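Local coordinates for staphylococcal enterotoxin-like toxin (Staphylococcus aureus, PDB 4DXF), which probably binds host glycans as a secreted superantigen-like protein, built from an OB-fold domain joined to a beta-grasp domain, at residues A[43-47]-A[57-61]; A[92-96]-A[136-140]. One frame throughout, in Å; residues are numbered along the deposited sequence.

Contact 1. Residues A[43-47]-A[57-61]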
loop_
_atom_site.group_PDB
_atom_site.type_symbol
_atom_site.label_atom_id
_atom_site.label_comp_id
_atom_site.label_asym_id
_atom_site.label_seq_id
_atom_site.Cartn_x
_atom_site.Cartn_y
_atom_site.Cartn_z
ATOM N N THR A 43 -5.654 -22.571 -1.241
ATOM C CA THR A 43 -5.689 -22.224 0.150
ATOM C C THR A 43 -6.202 -20.808 0.320
ATOM O O THR A 43 -6.428 -20.353 1.438
ATOM C CB THR A 43 -4.303 -22.455 0.800
ATOM O OG1 THR A 43 -3.285 -21.916 -0.058
ATOM C CG2 THR A 43 -4.074 -23.991 0.969
ATOM N N ILE A 44 -6.388 -20.096 -0.799
ATOM C CA ILE A 44 -7.090 -18.791 -0.735
ATOM C C ILE A 44 -7.829 -18.501 -2.005
ATOM O O ILE A 44 -7.623 -19.135 -3.029
ATOM C CB ILE A 44 -6.186 -17.559 -0.394
ATOM C CG1 ILE A 44 -5.108 -17.371 -1.453
ATOM C CG2 ILE A 44 -5.685 -17.639 1.109
ATOM C CD1 ILE A 44 -4.379 -16.059 -1.283
ATOM N N ARG A 45 -8.641 -17.472 -1.906
ATOM C CA ARG A 45 -9.491 -17.027 -2.981
ATOM C C ARG A 45 -8.917 -15.746 -3.601
ATOM O O ARG A 45 -8.094 -15.039 -2.966
ATOM C CB ARG A 45 -10.860 -16.754 -2.375
ATOM C CG ARG A 45 -11.532 -18.114 -1.952
ATOM C CD ARG A 45 -12.702 -17.842 -1.120
ATOM N NE ARG A 45 -13.779 -17.102 -1.798
ATOM C CZ ARG A 45 -14.228 -15.890 -1.430
ATOM N NH1 ARG A 45 -13.677 -15.198 -0.414
ATOM N NH2 ARG A 45 -15.233 -15.335 -2.109
ATOM N N PHE A 46 -9.365 -15.490 -4.830
ATOM C CA PHE A 46 -8.853 -14.408 -5.677
ATOM C C PHE A 46 -10.024 -13.626 -6.231
ATOM O O PHE A 46 -11.095 -14.170 -6.466
ATOM C CB PHE A 46 -7.997 -14.896 -6.814
ATOM C CG PHE A 46 -6.734 -15.632 -6.349
ATOM C CD1 PHE A 46 -5.622 -14.922 -5.927
ATOM C CD2 PHE A 46 -6.705 -17.021 -6.315
ATOM C CE1 PHE A 46 -4.449 -15.571 -5.457
ATOM C CE2 PHE A 46 -5.546 -17.696 -5.843
ATOM C CZ PHE A 46 -4.428 -16.961 -5.435
ATOM N N MET A 47 -9.811 -12.336 -6.360
ATOM C CA MET A 47 -10.688 -11.472 -7.174
ATOM C C MET A 47 -9.978 -11.266 -8.515
ATOM O O MET A 47 -8.835 -10.760 -8.573
ATOM C CB MET A 47 -10.949 -10.117 -6.444
ATOM C CG MET A 47 -11.852 -9.180 -7.377
ATOM S SD MET A 47 -12.257 -7.658 -6.655
ATOM C CE MET A 47 -13.413 -8.051 -5.419
ATOM N N LYS A 57 -4.939 -11.594 -10.899
ATOM C CA LYS A 57 -5.470 -12.349 -9.778
ATOM C C LYS A 57 -5.137 -11.649 -8.494
ATOM O O LYS A 57 -3.944 -11.600 -8.098
ATOM C CB LYS A 57 -4.810 -13.740 -9.731
ATOM C CG LYS A 57 -5.008 -14.562 -11.013
ATOM C CD LYS A 57 -6.011 -15.631 -10.798
ATOM C CE LYS A 57 -6.132 -16.320 -12.149
ATOM N NZ LYS A 57 -7.539 -16.339 -12.477
ATOM N N ILE A 58 -6.130 -11.144 -7.814
ATOM C CA ILE A 58 -5.914 -10.357 -6.604
ATOM C C ILE A 58 -6.228 -11.191 -5.358
ATOM O O ILE A 58 -7.411 -11.487 -5.005
ATOM C CB ILE A 58 -6.723 -8.980 -6.568
ATOM C CG1 ILE A 58 -6.602 -8.161 -7.889
ATOM C CG2 ILE A 58 -6.481 -8.092 -5.240
ATOM C CD1 ILE A 58 -5.099 -7.752 -8.255
ATOM N N ALA A 59 -5.160 -11.590 -4.628
ATOM C CA ALA A 59 -5.431 -12.313 -3.390
ATOM C C ALA A 59 -6.342 -11.696 -2.350
ATOM O O ALA A 59 -6.190 -10.534 -1.912
ATOM C CB ALA A 59 -4.056 -12.799 -2.729
ATOM N N LEU A 60 -7.333 -12.476 -1.900
ATOM C CA LEU A 60 -8.245 -12.009 -0.863
ATOM C C LEU A 60 -7.731 -12.423 0.524
ATOM O O LEU A 60 -7.896 -13.574 0.958
ATOM C CB LEU A 60 -9.653 -12.527 -1.083
ATOM C CG LEU A 60 -10.142 -12.125 -2.499
ATOM C CD1 LEU A 60 -11.435 -12.868 -2.940
ATOM C CD2 LEU A 60 -10.402 -10.591 -2.512
ATOM N N VAL A 61 -7.073 -11.478 1.182
ATOM C CA VAL A 61 -6.417 -11.738 2.463
ATOM C C VAL A 61 -7.090 -10.903 3.487
ATOM O O VAL A 61 -7.881 -9.992 3.152
ATOM C CB VAL A 61 -4.891 -11.430 2.410
ATOM C CG1 VAL A 61 -4.204 -12.361 1.439
ATOM C CG2 VAL A 61 -4.663 -9.922 2.032
HETATM O O HOH W 1 -9.134 -15.881 0.595
#

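Contact 2. Residues A[92-96]-A[136-140]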
loop_
_atom_site.group_PDB
_atom_site.type_symbol
_atom_site.label_atom_id
_atom_site.label_comp_id
_atom_site.label_asym_id
_atom_site.label_seq_id
_atom_site.Cartn_x
_atom_site.Cartn_y
_atom_site.Cartn_z
ATOM N N TYR A 92 -0.286 -11.469 -10.253
ATOM C CA TYR A 92 -0.710 -11.704 -8.954
ATOM C C TYR A 92 -0.267 -10.500 -8.146
ATOM O O TYR A 92 0.868 -10.001 -8.338
ATOM C CB TYR A 92 0.031 -12.983 -8.465
ATOM C CG TYR A 92 -0.018 -13.221 -7.026
ATOM C CD1 TYR A 92 0.972 -12.670 -6.176
ATOM C CD2 TYR A 92 -0.973 -14.062 -6.456
ATOM C CE1 TYR A 92 0.962 -12.893 -4.788
ATOM C CE2 TYR A 92 -1.012 -14.244 -5.063
ATOM C CZ TYR A 92 -0.004 -13.675 -4.256
ATOM O OH TYR A 92 -0.015 -13.928 -2.910
ATOM N N SER A 93 -1.153 -10.097 -7.258
ATOM C CA SER A 93 -1.042 -9.021 -6.285
ATOM C C SER A 93 -1.887 -9.264 -5.030
ATOM O O SER A 93 -2.875 -10.060 -5.015
ATOM C CB SER A 93 -1.302 -7.655 -6.983
ATOM O OG SER A 93 -1.164 -6.604 -6.099
ATOM N N VAL A 94 -1.533 -8.627 -3.920
ATOM C CA VAL A 94 -2.156 -8.932 -2.657
ATOM C C VAL A 94 -2.931 -7.778 -2.055
ATOM O O VAL A 94 -2.332 -6.728 -1.801
ATOM C CB VAL A 94 -1.067 -9.398 -1.628
ATOM C CG1 VAL A 94 -1.746 -9.712 -0.335
ATOM C CG2 VAL A 94 -0.342 -10.593 -2.219
ATOM N N GLY A 95 -4.258 -7.916 -1.839
ATOM C CA GLY A 95 -5.007 -6.854 -1.153
ATOM C C GLY A 95 -5.182 -5.636 -2.082
ATOM O O GLY A 95 -5.125 -5.823 -3.294
ATOM N N GLY A 96 -5.340 -4.440 -1.476
ATOM C CA GLY A 96 -5.350 -3.181 -2.232
ATOM C C GLY A 96 -6.694 -2.917 -2.889
ATOM O O GLY A 96 -6.776 -2.072 -3.789
ATOM N N ILE A 136 -8.973 4.456 0.536
ATOM C CA ILE A 136 -7.658 4.066 0.104
ATOM C C ILE A 136 -7.189 2.933 1.019
ATOM O O ILE A 136 -7.499 2.976 2.232
ATOM C CB ILE A 136 -6.704 5.300 0.207
ATOM C CG1 ILE A 136 -5.338 4.943 -0.378
ATOM C CG2 ILE A 136 -6.721 5.950 1.619
ATOM C CD1 ILE A 136 -4.533 6.135 -0.616
ATOM N N SER A 137 -6.521 1.988 0.416
ATOM C CA SER A 137 -6.019 0.801 1.107
ATOM C C SER A 137 -4.754 1.170 1.863
ATOM O O SER A 137 -3.965 2.049 1.431
ATOM C CB SER A 137 -5.654 -0.370 0.171
ATOM O OG SER A 137 -4.672 -0.136 -0.809
ATOM N N LEU A 138 -4.546 0.462 2.953
ATOM C CA LEU A 138 -3.196 0.567 3.602
ATOM C C LEU A 138 -2.076 0.129 2.714
ATOM O O LEU A 138 -0.966 0.710 2.806
ATOM C CB LEU A 138 -3.199 -0.177 4.975
ATOM C CG LEU A 138 -4.152 0.308 6.067
ATOM C CD1 LEU A 138 -3.934 -0.554 7.398
ATOM C CD2 LEU A 138 -4.226 1.795 6.517
ATOM N N LYS A 139 -2.287 -0.867 1.860
ATOM C CA LYS A 139 -1.357 -1.324 0.901
ATOM C C LYS A 139 -0.802 -0.114 0.124
ATOM O O LYS A 139 0.417 0.009 -0.037
ATOM C CB LYS A 139 -1.939 -2.363 -0.068
ATOM C CG LYS A 139 -0.971 -2.842 -1.096
ATOM C CD LYS A 139 -1.669 -3.629 -2.179
ATOM C CE LYS A 139 -0.705 -4.271 -3.184
ATOM N NZ LYS A 139 0.197 -5.334 -2.477
ATOM N N GLU A 140 -1.721 0.761 -0.365
ATOM C CA GLU A 140 -1.285 1.892 -1.234
ATOM C C GLU A 140 -0.510 2.963 -0.480
ATOM O O GLU A 140 0.522 3.460 -0.977
ATOM C CB GLU A 140 -2.512 2.554 -1.942
ATOM C CG GLU A 140 -2.082 3.722 -2.803
ATOM C CD GLU A 140 -3.225 4.291 -3.618
ATOM O OE1 GLU A 140 -4.269 3.590 -3.687
ATOM O OE2 GLU A 140 -3.078 5.440 -4.186
HETATM O O HOH W 2 1.157 -7.414 -4.071
#

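Contact 1. Residues A[43-47]-A[57-61]
The Phe46 ring turns an edge to the opposite strand: Ile58 C and Ala59 N lie near the ring plane, with Phe46 CD1 3.6 Å from Ala59 N, while Lys57 CB approaches the ring obliquely. Phe46 CE1 lies 3.9 Å from Ala59 CB, and Ile44 CD1 reaches the same methyl at 3.6 Å; CG1 of Ile44 sits between its backbone N and carbonyl carbon (chi1 61°) and the chain then extends towards the alanine. Tyr87 meets Phe46 edge-to-face and the Trp41 ring also packs on it. The Arg45 guanidinium has Leu60 CD1 over one face, 4.0 Å above the plane and offset toward the rim. The guanidinium is held outside the two segments by a salt bridge from NH1 to Asp65 OD1 and a hydrogen bond from NH2 to Tyr68 O. Leu60 has the largest area buried here: CB and CG lie against Arg45 O, CD1 against the Phe46 carbonyl carbon, and CD2 reaches Met47 CB at 4.0 Å.

Three backbone bonds join the segments. Met47 and Ile58 form an antiparallel hydrogen-bonded pair, with Met47 N to Ile58 O at 2.9 Å and Ile58 N to Met47 O at 2.8 Å; Phe46 and Ala59 are the adjoining non-hydrogen-bonded pair. Leu60 N gives a nearly straight bond (167°) to Arg45 O. Beyond it direct pairing gives way to a water, which accepts from Arg45 N and donates to Leu60 O at 2.6 Å.

This is the 46-49/56-59 beta hairpin of the OB-fold domain, with apolar side chains on both sheet faces. The bridging water satisfies backbone polar groups where the segments diverge, and beside the apolar packing Asp65 probably balances the charge of Arg45, with Tyr68 O taking a second N-H.

Contact 2. Residues A[92-96]-A[136-140]
Lys139 reaches from the first turn of helix 138-153 to strand 92-99 and ends on Val94 O, with NZ 3.0 Å away in the carbonyl plane, on a lone pair. Its CG lies anti to the backbone N (chi1 179°) and the chain stays extended as far as CE; a bend at the last torsion, 64°, then turns the amine to the carbonyl. NZ also donates to a water at 2.8 Å, and the same water accepts from Val94 N, so the amine grips both polar backbone groups of one residue, directly and through solvent. Ser93 OG, which is hydrogen-bonded to Val81 N, lies alongside Lys139 CE at 3.8 Å.

Gly96 meets the aliphatic part of the lysine: its CA is 3.7 Å from Lys139 CD. On the same CA rests Ser137, whose OG is 3.4 Å away. Ser137 is the N-cap of the helix, its OG accepting from Glu140 N at 3.1 Å.

The contact joins the OB-fold sheet to the start of the beta-grasp helix. The amine of Lys139, probably charged, is met across this contact by the Val94 carbonyl and a water, so the link between the domains here rests on a backbone acceptor and a water and not on a carboxylate across the contact.

How the contacts relate
Contact 1 closes along the chain before contact 2 opens, and their centres are 12 Å apart. Contact 1 and the 92-96 side of contact 2 lie in one mixed sheet of the OB-fold domain, in which strand 56-59 lies between strand 46-49 and the parallel strand 92-99. Probable hydrogen bonds from Ala59 N to Ser93 O and from Gly95 N to Ala59 O connect them, and Phe46 packs on Tyr92. The contact centres lie about 16 and 5 Å, respectively, from that of the chain. Hairpin, strand 92-99 and helix 138-153 are thus linked in sequence by backbone bonds and then Lys139, consistent with the sheet meeting the beta-grasp helix across the domain boundary.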